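PDB 6HUN: ribulose bisphosphate carboxylase from Hyperthermus butylicus DSM 5456, which probably catalyses the magnesium-dependent carboxylation of ribulose 1,5-bisphosphate to two molecules of 3-phosphoglycerate, as part of an archaeal AMP degradation pathway. Local coordinates for residues G382-G387 / I400-G405; P170-V175 / R420-A425; T388-I393 / E427-G432. All coordinates share one frame; numbering follows the deposited sequence.

Overall arrangement
All three contacts sit in the C-terminal catalytic domain, an eight-stranded TIM barrel, on one side of the chain's centre. Their centres are close: about 7 Å between interactions 1 and 2, and about 11 Å from either to interaction 3. Along the chain the order is 170-175, 382-387, 388-393, 400-405, 420-425, 427-432, which nests interaction 1 inside the loop closed by interaction 2. Strands 171-174 and 401-403, the first and last of the barrel, lie side by side and close it. Helix 415-431 serves interactions 2 and 3, while Leu389, Met402 and Val422 pack between the contacts. One apolar core thus links the barrel seam to a predicted substrate-binding rim.

Interaction 1 (G382-G387 / I400-G405); sequences GGLHPG and IIMQVG
Leu384 lays its isobutyl group over the end of strand 401-403, with CD1 only 3.6 Å from the carbonyl oxygen Gln403 O. The same methyl meets the terminal CE of Met402 at 4.2 Å, and farther back along the side chain Leu384 CB faces Val404 CG1, also at 4.2 Å. With its CG beside the backbone N (chi1 -52°), Leu384 spreads along the strand end, so one residue touches three in succession. Leu389, from helix 389-396, packs against both Leu384 and Met402 and continues the apolar patch.

The polar link is a single water. It accepts from Gly382 N (2.8 Å) and Leu384 N (3.0 Å) and donates to Gln403 O (2.6 Å), bridging the glycine turn and the end of the strand through backbone atoms alone. Gly382 and Gly383 both have positive phi, backbone angles readily adopted by glycine.

Gln403 sends its side chain elsewhere, and its OE1 is hydrogen-bonded to Lys203 NZ, near the bound calcium ion. Leu384 O, by contrast, is buried with no partner in the model. Gly382, Gly383 and residues 403-405 belong to the predicted substrate site. The chemistry implies that one water, together with the Leu384 side chain against Met402 and Val404, joins the loop after strand 377-380 to the end of strand 401-403, both carrying residues predicted to bind substrate.

Interaction 2 (P170-V175 / R420-A425); sequences PILATV and RAVRQA
Leu172, on the first strand of the barrel, and Val422, on helix 415-431, reach toward each other and meet methyl to methyl, tip to tip. The apolar part of the contact rests on one branch of the valine: Val422 CG1 lies 3.6 Å from Leu172 CD1 and 3.9 Å from Leu172 CD2, so it sits against both ends of the leucine fork. CG1 stands opposite its own backbone N (chi1 165°), which points this methyl across to the strand. Met402, on the neighbouring strand 401-403, also touches Leu172, while Val404 and Val408 pack against Val422.

Arginine methylenes supply the second kind of contact. Arg423 CD comes within 3.4 Å of Leu172 CD1, a tight approach for two carbons, and Arg423 CG follows at 4.0 Å. Here the aliphatic stem passes at an angle beside the leucine tip. The bend at chi2 (-75°) places CD by that methyl, and the one at chi3 (-62°) sets the direction of the guanidinium end.

Polar contacts belong to that far end. Arg423 NH1 forms a salt bridge with Glu236 and a hydrogen bond with Gly198 O. Arg423 is therefore split in use: its methylenes pack against the CD1 methyl of Leu172, while NH1 and NH2 have hydrogen-bonding partners outside the two segments. The chemistry implies an apolar join between strand and helix, made by van der Waals packing and burial of carbon.

Interaction 3 (T388-I393 / E427-G432); sequences TLPEVI and EAAMKG
Ala429 sets its lone methyl against two residues of helix 389-396, Pro390 and Ile393, and every direct contact between 388-393 and 427-432 is apolar. Ala429 CB lies 4.0 Å from Pro390 CA and 4.1 Å from Pro390 CB, while Ile393 CD1 comes to 3.9 Å from the same Ala429 CB. Pro390 and Ile393 are three residues apart, so they present neighbouring positions on one face of their helix. The small alanine lets the backbones come close: the CA atoms of Pro390 and Ala429 are 5.1 Å apart. Ile393 CG1 is placed beside its backbone N (chi1 -63°), and its CD1 end reaches across to the alanine; the same side chain also packs on Pro170 and Met402, toward the barrel. Pro390 and Ala428 also both meet Leu435 of helix 435-438.

The backbone hydrogen bonds of the two segments run within each segment. Ile393 N bonds to Leu389 O at 3.0 Å, and Lys431 N to Glu427 O at 2.9 Å. Just beyond the alanine contact, Gly432 closes helix 415-431 with positive phi (70°) in a Schellman motif, its N making a weak bond back to Ala429 O.

Helix 389-396 follows the seventh strand of the barrel and helix 415-431 comes after the eighth, so this is close helix-helix packing, through an alanine set against a proline and an isoleucine, in the outer helical layer of a TIM barrel, the fold of the rubisco catalytic domain.

Interaction 1 (G382-G387 / I400-G405)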
ATOM      1  N   GLY A 382      -5.158 -20.172 -11.073  1.00 51.18           N
ATOM      2  CA  GLY A 382      -6.052 -20.865 -10.151  1.00 49.66           C
ATOM      3  C   GLY A 382      -6.246 -22.318 -10.479  1.00 48.53           C
ATOM      4  O   GLY A 382      -7.354 -22.761 -10.805  1.00 58.74           O
ATOM      5  N   GLY A 383      -5.190 -23.106 -10.332  1.00 48.65           N
ATOM      6  CA  GLY A 383      -5.355 -24.533 -10.518  1.00 50.90           C
ATOM      7  C   GLY A 383      -5.777 -24.900 -11.928  1.00 53.30           C
ATOM      8  O   GLY A 383      -6.594 -25.806 -12.112  1.00 55.90           O
ATOM      9  N   LEU A 384      -5.245 -24.215 -12.935  1.00 47.67           N
ATOM     10  CA  LEU A 384      -5.623 -24.529 -14.315  1.00 49.50           C
ATOM     11  C   LEU A 384      -4.868 -25.754 -14.812  1.00 52.16           C
ATOM     12  O   LEU A 384      -3.634 -25.760 -14.848  1.00 56.52           O
ATOM     13  CB  LEU A 384      -5.344 -23.350 -15.239  1.00 44.22           C
ATOM     14  CG  LEU A 384      -5.938 -22.013 -14.781  1.00 47.57           C
ATOM     15  CD1 LEU A 384      -5.351 -20.875 -15.578  1.00 46.61           C
ATOM     16  CD2 LEU A 384      -7.439 -22.047 -14.918  1.00 46.31           C
ATOM     17  N   HIS A 385      -5.613 -26.738 -15.294  1.00 47.05           N
ATOM     18  CA  HIS A 385      -5.121 -27.976 -15.888  1.00 53.32           C
ATOM     19  C   HIS A 385      -5.448 -27.982 -17.365  1.00 51.43           C
ATOM     20  O   HIS A 385      -6.297 -27.206 -17.810  1.00 49.68           O
ATOM     21  CB  HIS A 385      -5.776 -29.182 -15.196  1.00 61.39           C
ATOM     22  CG  HIS A 385      -5.451 -29.261 -13.744  1.00 66.59           C
ATOM     23  ND1 HIS A 385      -4.277 -29.812 -13.279  1.00 70.15           N
ATOM     24  CD2 HIS A 385      -6.102 -28.788 -12.658  1.00 68.33           C
ATOM     25  CE1 HIS A 385      -4.243 -29.723 -11.962  1.00 70.23           C
ATOM     26  NE2 HIS A 385      -5.336 -29.098 -11.560  1.00 68.98           N
ATOM     27  N   PRO A 386      -4.793 -28.829 -18.174  1.00 53.30           N
ATOM     28  CA  PRO A 386      -5.129 -28.831 -19.610  1.00 57.21           C
ATOM     29  C   PRO A 386      -6.631 -28.945 -19.901  1.00 54.78           C
ATOM     30  O   PRO A 386      -7.138 -28.188 -20.737  1.00 55.17           O
ATOM     31  CB  PRO A 386      -4.318 -30.025 -20.137  1.00 56.90           C
ATOM     32  CG  PRO A 386      -3.072 -29.982 -19.244  1.00 56.16           C
ATOM     33  CD  PRO A 386      -3.596 -29.641 -17.882  1.00 52.54           C
ATOM     34  N   GLY A 387      -7.369 -29.766 -19.158  1.00 53.27           N
ATOM     35  CA  GLY A 387      -8.786 -29.944 -19.449  1.00 53.91           C
ATOM     36  C   GLY A 387      -9.602 -28.667 -19.388  1.00 58.57           C
ATOM     37  O   GLY A 387     -10.509 -28.464 -20.201  1.00 57.79           O
ATOM     38  N   ILE A 400      -4.711 -13.331 -23.184  1.00 34.17           N
ATOM     39  CA  ILE A 400      -4.480 -13.561 -21.763  1.00 33.43           C
ATOM     40  C   ILE A 400      -3.141 -14.250 -21.601  1.00 35.35           C
ATOM     41  O   ILE A 400      -2.643 -14.917 -22.507  1.00 38.91           O
ATOM     42  CB  ILE A 400      -5.572 -14.455 -21.098  1.00 33.03           C
ATOM     43  CG1 ILE A 400      -5.585 -15.846 -21.755  1.00 34.60           C
ATOM     44  CG2 ILE A 400      -6.919 -13.815 -21.236  1.00 32.63           C
ATOM     45  CD1 ILE A 400      -6.671 -16.781 -21.181  1.00 35.97           C
ATOM     46  N   ILE A 401      -2.618 -14.177 -20.384  1.00 31.91           N
ATOM     47  CA  ILE A 401      -1.543 -15.039 -19.930  1.00 32.57           C
ATOM     48  C   ILE A 401      -2.155 -16.038 -18.955  1.00 33.00           C
ATOM     49  O   ILE A 401      -2.858 -15.648 -18.022  1.00 33.97           O
ATOM     50  CB  ILE A 401      -0.422 -14.223 -19.269  1.00 31.61           C
ATOM     51  CG1 ILE A 401       0.151 -13.220 -20.267  1.00 31.23           C
ATOM     52  CG2 ILE A 401       0.632 -15.197 -18.708  1.00 34.10           C
ATOM     53  CD1 ILE A 401       0.965 -12.106 -19.527  1.00 35.24           C
ATOM     54  N   MET A 402      -1.984 -17.346 -19.216  1.00 34.66           N
ATOM     55  CA  MET A 402      -2.425 -18.345 -18.261  1.00 35.34           C
ATOM     56  C   MET A 402      -1.263 -18.857 -17.441  1.00 35.69           C
ATOM     57  O   MET A 402      -0.233 -19.262 -17.981  1.00 36.60           O
ATOM     58  CB  MET A 402      -3.107 -19.515 -18.988  1.00 37.15           C
ATOM     59  CG  MET A 402      -3.807 -19.032 -20.207  1.00 37.16           C
ATOM     60  SD  MET A 402      -4.921 -20.336 -20.971  1.00 44.89           S
ATOM     61  CE  MET A 402      -6.124 -20.362 -19.698  1.00 48.71           C
ATOM     62  N   GLN A 403      -1.432 -18.847 -16.135  1.00 35.12           N
ATOM     63  CA  GLN A 403      -0.441 -19.451 -15.278  1.00 39.36           C
ATOM     64  C   GLN A 403      -0.841 -20.891 -15.025  1.00 41.61           C
ATOM     65  O   GLN A 403      -1.935 -21.164 -14.518  1.00 45.73           O
ATOM     66  CB  GLN A 403      -0.333 -18.628 -13.996  1.00 43.95           C
ATOM     67  CG  GLN A 403       0.833 -18.944 -13.176  1.00 50.18           C
ATOM     68  CD  GLN A 403       0.864 -18.015 -11.988  1.00 52.28           C
ATOM     69  OE1 GLN A 403       0.792 -16.816 -12.167  1.00 50.38           O
ATOM     70  NE2 GLN A 403       0.894 -18.570 -10.771  1.00 55.12           N
ATOM     71  N   VAL A 404       0.017 -21.819 -15.414  1.00 39.91           N
ATOM     72  CA  VAL A 404      -0.437 -23.200 -15.488  1.00 47.00           C
ATOM     73  C   VAL A 404       0.546 -24.082 -14.752  1.00 58.64           C
ATOM     74  O   VAL A 404       0.884 -25.180 -15.228  1.00 73.43           O
ATOM     75  CB  VAL A 404      -0.628 -23.707 -16.943  1.00 45.54           C
ATOM     76  CG1 VAL A 404      -1.825 -23.066 -17.599  1.00 44.58           C
ATOM     77  CG2 VAL A 404       0.649 -23.515 -17.813  1.00 48.44           C
ATOM     78  N   GLY A 405       0.913 -23.666 -13.557  1.00 50.75           N
ATOM     79  CA  GLY A 405       1.848 -24.385 -12.713  1.00 55.66           C
ATOM     80  C   GLY A 405       1.535 -25.821 -12.357  1.00 55.86           C
ATOM     81  O   GLY A 405       2.326 -26.711 -12.683  1.00 59.46           O
TER
HETATM   82  O   HOH W   1      -3.404 -21.875 -12.532  1.00 44.64           O

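Interaction 2 (P170-V175 / R420-A425)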
ATOM      1  N   PRO A 170      -3.063 -17.666 -26.419  1.00 39.36           N
ATOM      2  CA  PRO A 170      -2.677 -17.170 -25.094  1.00 38.45           C
ATOM      3  C   PRO A 170      -1.225 -17.497 -24.780  1.00 43.71           C
ATOM      4  O   PRO A 170      -0.680 -18.514 -25.210  1.00 44.01           O
ATOM      5  CB  PRO A 170      -3.619 -17.920 -24.128  1.00 42.90           C
ATOM      6  CG  PRO A 170      -4.717 -18.468 -24.957  1.00 43.00           C
ATOM      7  CD  PRO A 170      -4.190 -18.652 -26.358  1.00 42.01           C
ATOM      8  N   ILE A 171      -0.605 -16.649 -23.977  1.00 39.17           N
ATOM      9  CA  ILE A 171       0.756 -16.930 -23.551  1.00 42.46           C
ATOM     10  C   ILE A 171       0.705 -17.727 -22.250  1.00 37.78           C
ATOM     11  O   ILE A 171      -0.159 -17.497 -21.403  1.00 39.30           O
ATOM     12  CB  ILE A 171       1.508 -15.585 -23.411  1.00 39.52           C
ATOM     13  CG1 ILE A 171       1.673 -14.953 -24.806  1.00 45.44           C
ATOM     14  CG2 ILE A 171       2.829 -15.747 -22.637  1.00 41.02           C
ATOM     15  CD1 ILE A 171       2.291 -13.567 -24.737  1.00 49.75           C
ATOM     16  N   LEU A 172       1.671 -18.622 -22.049  1.00 41.32           N
ATOM     17  CA  LEU A 172       1.707 -19.500 -20.886  1.00 38.79           C
ATOM     18  C   LEU A 172       2.863 -19.162 -19.949  1.00 42.91           C
ATOM     19  O   LEU A 172       3.990 -18.938 -20.398  1.00 40.84           O
ATOM     20  CB  LEU A 172       1.830 -20.951 -21.329  1.00 38.03           C
ATOM     21  CG  LEU A 172       0.709 -21.285 -22.344  1.00 43.07           C
ATOM     22  CD1 LEU A 172       1.030 -22.570 -23.092  1.00 45.31           C
ATOM     23  CD2 LEU A 172      -0.648 -21.329 -21.669  1.00 38.89           C
ATOM     24  N   ALA A 173       2.587 -19.197 -18.642  1.00 40.22           N
ATOM     25  CA  ALA A 173       3.588 -18.935 -17.606  1.00 39.11           C
ATOM     26  C   ALA A 173       3.511 -19.998 -16.513  1.00 42.03           C
ATOM     27  O   ALA A 173       2.442 -20.556 -16.260  1.00 46.64           O
ATOM     28  CB  ALA A 173       3.366 -17.540 -17.006  1.00 32.80           C
ATOM     29  N   THR A 174       4.648 -20.296 -15.876  1.00 40.16           N
ATOM     30  CA  THR A 174       4.708 -21.244 -14.756  1.00 43.18           C
ATOM     31  C   THR A 174       5.626 -20.718 -13.664  1.00 41.83           C
ATOM     32  O   THR A 174       6.759 -20.344 -13.960  1.00 39.09           O
ATOM     33  CB  THR A 174       5.236 -22.612 -15.187  1.00 48.26           C
ATOM     34  OG1 THR A 174       4.280 -23.221 -16.047  1.00 42.53           O
ATOM     35  CG2 THR A 174       5.455 -23.534 -13.963  1.00 50.43           C
ATOM     36  N   VAL A 175       5.150 -20.747 -12.424  1.00 45.05           N
ATOM     37  CA  VAL A 175       5.969 -20.612 -11.215  1.00 46.85           C
ATOM     38  C   VAL A 175       6.436 -21.986 -10.726  1.00 52.17           C
ATOM     39  O   VAL A 175       5.619 -22.906 -10.552  1.00 53.07           O
ATOM     40  CB  VAL A 175       5.189 -19.897 -10.106  1.00 45.15           C
ATOM     41  CG1 VAL A 175       6.067 -19.689  -8.846  1.00 44.18           C
ATOM     42  CG2 VAL A 175       4.617 -18.598 -10.625  1.00 41.87           C
ATOM     43  N   ARG A 420       3.997 -29.707 -22.691  1.00 60.74           N
ATOM     44  CA  ARG A 420       3.467 -30.073 -24.002  1.00 62.15           C
ATOM     45  C   ARG A 420       1.965 -30.324 -23.931  1.00 63.41           C
ATOM     46  O   ARG A 420       1.218 -29.919 -24.834  1.00 62.32           O
ATOM     47  CB  ARG A 420       4.198 -31.293 -24.565  1.00 66.70           C
ATOM     48  CG  ARG A 420       4.484 -31.125 -26.033  1.00 69.24           C
ATOM     49  CD  ARG A 420       5.794 -31.787 -26.393  1.00 80.39           C
ATOM     50  NE  ARG A 420       5.922 -33.081 -25.722  1.00 84.58           N
ATOM     51  CZ  ARG A 420       6.897 -33.374 -24.867  1.00 84.02           C
ATOM     52  NH1 ARG A 420       7.845 -32.473 -24.608  1.00 79.63           N
ATOM     53  NH2 ARG A 420       6.931 -34.571 -24.286  1.00 86.48           N
ATOM     54  N   ALA A 421       1.495 -30.956 -22.853  1.00 57.79           N
ATOM     55  CA  ALA A 421       0.062 -31.175 -22.714  1.00 62.71           C
ATOM     56  C   ALA A 421      -0.700 -29.857 -22.712  1.00 56.99           C
ATOM     57  O   ALA A 421      -1.692 -29.699 -23.434  1.00 56.18           O
ATOM     58  CB  ALA A 421      -0.229 -31.995 -21.457  1.00 64.03           C
ATOM     59  N   VAL A 422      -0.238 -28.874 -21.916  1.00 53.16           N
ATOM     60  CA  VAL A 422      -0.893 -27.570 -21.912  1.00 53.87           C
ATOM     61  C   VAL A 422      -0.917 -26.960 -23.310  1.00 53.10           C
ATOM     62  O   VAL A 422      -1.942 -26.416 -23.737  1.00 49.73           O
ATOM     63  CB  VAL A 422      -0.191 -26.622 -20.912  1.00 48.91           C
ATOM     64  CG1 VAL A 422      -0.604 -25.177 -21.163  1.00 47.30           C
ATOM     65  CG2 VAL A 422      -0.540 -27.003 -19.522  1.00 49.23           C
ATOM     66  N   ARG A 423       0.213 -27.023 -24.034  1.00 54.19           N
ATOM     67  CA  ARG A 423       0.281 -26.456 -25.385  1.00 51.37           C
ATOM     68  C   ARG A 423      -0.655 -27.191 -26.340  1.00 52.89           C
ATOM     69  O   ARG A 423      -1.307 -26.575 -27.189  1.00 52.40           O
ATOM     70  CB  ARG A 423       1.720 -26.506 -25.910  1.00 55.86           C
ATOM     71  CG  ARG A 423       2.688 -25.470 -25.310  1.00 53.20           C
ATOM     72  CD  ARG A 423       2.464 -24.032 -25.850  1.00 49.01           C
ATOM     73  NE  ARG A 423       2.679 -23.877 -27.286  1.00 55.73           N
ATOM     74  CZ  ARG A 423       3.848 -23.574 -27.861  1.00 58.03           C
ATOM     75  NH1 ARG A 423       4.946 -23.410 -27.129  1.00 57.63           N
ATOM     76  NH2 ARG A 423       3.929 -23.444 -29.183  1.00 52.01           N
ATOM     77  N   GLN A 424      -0.753 -28.507 -26.207  1.00 54.85           N
ATOM     78  CA  GLN A 424      -1.695 -29.221 -27.066  1.00 56.34           C
ATOM     79  C   GLN A 424      -3.125 -28.846 -26.708  1.00 57.49           C
ATOM     80  O   GLN A 424      -3.965 -28.661 -27.598  1.00 56.89           O
ATOM     81  CB  GLN A 424      -1.474 -30.723 -26.955  1.00 58.83           C
ATOM     82  CG  GLN A 424      -0.122 -31.141 -27.435  1.00 60.32           C
ATOM     83  CD  GLN A 424       0.244 -32.522 -26.982  1.00 69.54           C
ATOM     84  OE1 GLN A 424      -0.401 -33.106 -26.099  1.00 62.87           O
ATOM     85  NE2 GLN A 424       1.260 -33.091 -27.628  1.00 73.42           N
ATOM     86  N   ALA A 425      -3.406 -28.692 -25.406  1.00 54.03           N
ATOM     87  CA  ALA A 425      -4.729 -28.257 -24.985  1.00 54.46           C
ATOM     88  C   ALA A 425      -5.060 -26.890 -25.566  1.00 56.99           C
ATOM     89  O   ALA A 425      -6.170 -26.679 -26.066  1.00 51.07           O
ATOM     90  CB  ALA A 425      -4.815 -28.244 -23.459  1.00 52.07           C
TER

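Interaction 3 (T388-I393 / E427-G432)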
ATOM      1  N   THR A 388      -9.284 -27.789 -18.430  1.00 54.28           N
ATOM      2  CA  THR A 388      -9.997 -26.539 -18.198  1.00 56.15           C
ATOM      3  C   THR A 388      -9.617 -25.416 -19.171  1.00 56.43           C
ATOM      4  O   THR A 388     -10.306 -24.388 -19.184  1.00 54.37           O
ATOM      5  CB  THR A 388      -9.720 -25.989 -16.785  1.00 55.23           C
ATOM      6  OG1 THR A 388      -8.500 -25.220 -16.801  1.00 53.73           O
ATOM      7  CG2 THR A 388      -9.570 -27.070 -15.748  1.00 65.43           C
ATOM      8  N   LEU A 389      -8.509 -25.543 -19.919  1.00 52.88           N
ATOM      9  CA  LEU A 389      -7.957 -24.354 -20.587  1.00 50.18           C
ATOM     10  C   LEU A 389      -8.889 -23.838 -21.675  1.00 52.20           C
ATOM     11  O   LEU A 389      -9.116 -22.624 -21.748  1.00 43.26           O
ATOM     12  CB  LEU A 389      -6.574 -24.647 -21.155  1.00 46.46           C
ATOM     13  CG  LEU A 389      -5.458 -24.944 -20.155  1.00 49.38           C
ATOM     14  CD1 LEU A 389      -4.125 -24.930 -20.873  1.00 50.64           C
ATOM     15  CD2 LEU A 389      -5.442 -23.933 -18.968  1.00 47.60           C
ATOM     16  N   PRO A 390      -9.492 -24.708 -22.511  1.00 46.57           N
ATOM     17  CA  PRO A 390     -10.370 -24.181 -23.562  1.00 46.53           C
ATOM     18  C   PRO A 390     -11.499 -23.322 -23.038  1.00 45.42           C
ATOM     19  O   PRO A 390     -11.812 -22.299 -23.658  1.00 49.58           O
ATOM     20  CB  PRO A 390     -10.899 -25.474 -24.252  1.00 48.87           C
ATOM     21  CG  PRO A 390      -9.809 -26.391 -24.102  1.00 49.89           C
ATOM     22  CD  PRO A 390      -9.204 -26.134 -22.737  1.00 48.73           C
ATOM     23  N   GLU A 391     -12.111 -23.692 -21.911  1.00 45.65           N
ATOM     24  CA  GLU A 391     -13.226 -22.904 -21.399  1.00 48.81           C
ATOM     25  C   GLU A 391     -12.759 -21.536 -20.916  1.00 46.55           C
ATOM     26  O   GLU A 391     -13.449 -20.535 -21.138  1.00 48.42           O
ATOM     27  CB  GLU A 391     -13.939 -23.638 -20.264  1.00 56.09           C
ATOM     28  CG  GLU A 391     -15.291 -24.207 -20.637  1.00 64.41           C
ATOM     29  CD  GLU A 391     -16.350 -23.168 -20.989  1.00 67.11           C
ATOM     30  OE1 GLU A 391     -16.505 -22.844 -22.192  1.00 66.38           O
ATOM     31  OE2 GLU A 391     -17.070 -22.724 -20.062  1.00 71.36           O
ATOM     32  N   VAL A 392     -11.589 -21.471 -20.273  1.00 43.83           N
ATOM     33  CA  VAL A 392     -11.063 -20.173 -19.839  1.00 43.06           C
ATOM     34  C   VAL A 392     -10.799 -19.284 -21.049  1.00 44.66           C
ATOM     35  O   VAL A 392     -11.157 -18.102 -21.064  1.00 44.63           O
ATOM     36  CB  VAL A 392      -9.798 -20.361 -18.986  1.00 44.08           C
ATOM     37  CG1 VAL A 392      -9.152 -19.038 -18.738  1.00 45.59           C
ATOM     38  CG2 VAL A 392     -10.197 -21.040 -17.662  1.00 45.18           C
ATOM     39  N   ILE A 393     -10.201 -19.858 -22.095  1.00 47.78           N
ATOM     40  CA  ILE A 393      -9.931 -19.109 -23.326  1.00 46.13           C
ATOM     41  C   ILE A 393     -11.231 -18.647 -23.998  1.00 46.48           C
ATOM     42  O   ILE A 393     -11.287 -17.542 -24.547  1.00 42.94           O
ATOM     43  CB  ILE A 393      -9.070 -19.958 -24.293  1.00 48.30           C
ATOM     44  CG1 ILE A 393      -7.692 -20.284 -23.683  1.00 41.27           C
ATOM     45  CG2 ILE A 393      -8.857 -19.226 -25.580  1.00 48.12           C
ATOM     46  CD1 ILE A 393      -6.937 -21.412 -24.495  1.00 45.28           C
ATOM     47  N   GLU A 427      -3.724 -25.672 -28.277  1.00 51.41           N
ATOM     48  CA  GLU A 427      -3.822 -25.933 -29.708  1.00 63.43           C
ATOM     49  C   GLU A 427      -5.218 -26.407 -30.096  1.00 53.76           C
ATOM     50  O   GLU A 427      -5.796 -25.919 -31.073  1.00 53.88           O
ATOM     51  CB  GLU A 427      -2.770 -26.968 -30.109  1.00 70.74           C
ATOM     52  CG  GLU A 427      -2.411 -26.935 -31.590  1.00 76.92           C
ATOM     53  CD  GLU A 427      -1.695 -25.638 -31.966  1.00 81.72           C
ATOM     54  OE1 GLU A 427      -0.451 -25.652 -32.082  1.00 86.03           O
ATOM     55  OE2 GLU A 427      -2.382 -24.608 -32.151  1.00 79.05           O
ATOM     56  N   ALA A 428      -5.798 -27.308 -29.306  1.00 57.36           N
ATOM     57  CA  ALA A 428      -7.168 -27.743 -29.571  1.00 59.55           C
ATOM     58  C   ALA A 428      -8.140 -26.566 -29.533  1.00 55.76           C
ATOM     59  O   ALA A 428      -9.005 -26.438 -30.407  1.00 53.97           O
ATOM     60  CB  ALA A 428      -7.570 -28.824 -28.573  1.00 61.79           C
ATOM     61  N   ALA A 429      -7.971 -25.664 -28.566  1.00 55.91           N
ATOM     62  CA  ALA A 429      -8.855 -24.506 -28.460  1.00 53.18           C
ATOM     63  C   ALA A 429      -8.699 -23.561 -29.649  1.00 54.10           C
ATOM     64  O   ALA A 429      -9.695 -23.067 -30.184  1.00 54.17           O
ATOM     65  CB  ALA A 429      -8.594 -23.759 -27.146  1.00 47.81           C
ATOM     66  N   MET A 430      -7.453 -23.272 -30.060  1.00 49.54           N
ATOM     67  CA  MET A 430      -7.234 -22.429 -31.238  1.00 53.12           C
ATOM     68  C   MET A 430      -7.832 -23.051 -32.496  1.00 56.64           C
ATOM     69  O   MET A 430      -8.332 -22.342 -33.375  1.00 57.99           O
ATOM     70  CB  MET A 430      -5.737 -22.183 -31.454  1.00 53.20           C
ATOM     71  CG  MET A 430      -5.016 -21.586 -30.250  1.00 55.61           C
ATOM     72  SD  MET A 430      -5.744 -20.011 -29.787  1.00 52.09           S
ATOM     73  CE  MET A 430      -5.500 -19.079 -31.281  1.00 53.47           C
ATOM     74  N   LYS A 431      -7.748 -24.366 -32.618  1.00 53.21           N
ATOM     75  CA  LYS A 431      -8.215 -25.092 -33.800  1.00 55.29           C
ATOM     76  C   LYS A 431      -9.694 -25.483 -33.732  1.00 55.75           C
ATOM     77  O   LYS A 431     -10.217 -26.045 -34.706  1.00 61.11           O
ATOM     78  CB  LYS A 431      -7.373 -26.343 -33.982  1.00 57.12           C
ATOM     79  CG  LYS A 431      -5.904 -26.124 -34.269  1.00 60.34           C
ATOM     80  CD  LYS A 431      -5.251 -27.469 -34.574  1.00 66.25           C
ATOM     81  CE  LYS A 431      -3.754 -27.378 -34.817  1.00 68.10           C
ATOM     82  NZ  LYS A 431      -3.206 -28.777 -34.745  1.00 74.86           N
ATOM     83  N   GLY A 432     -10.375 -25.209 -32.622  1.00 58.24           N
ATOM     84  CA  GLY A 432     -11.794 -25.509 -32.505  1.00 59.34           C
ATOM     85  C   GLY A 432     -12.089 -26.982 -32.434  1.00 60.54           C
ATOM     86  O   GLY A 432     -13.166 -27.424 -32.879  1.00 58.06           O
TER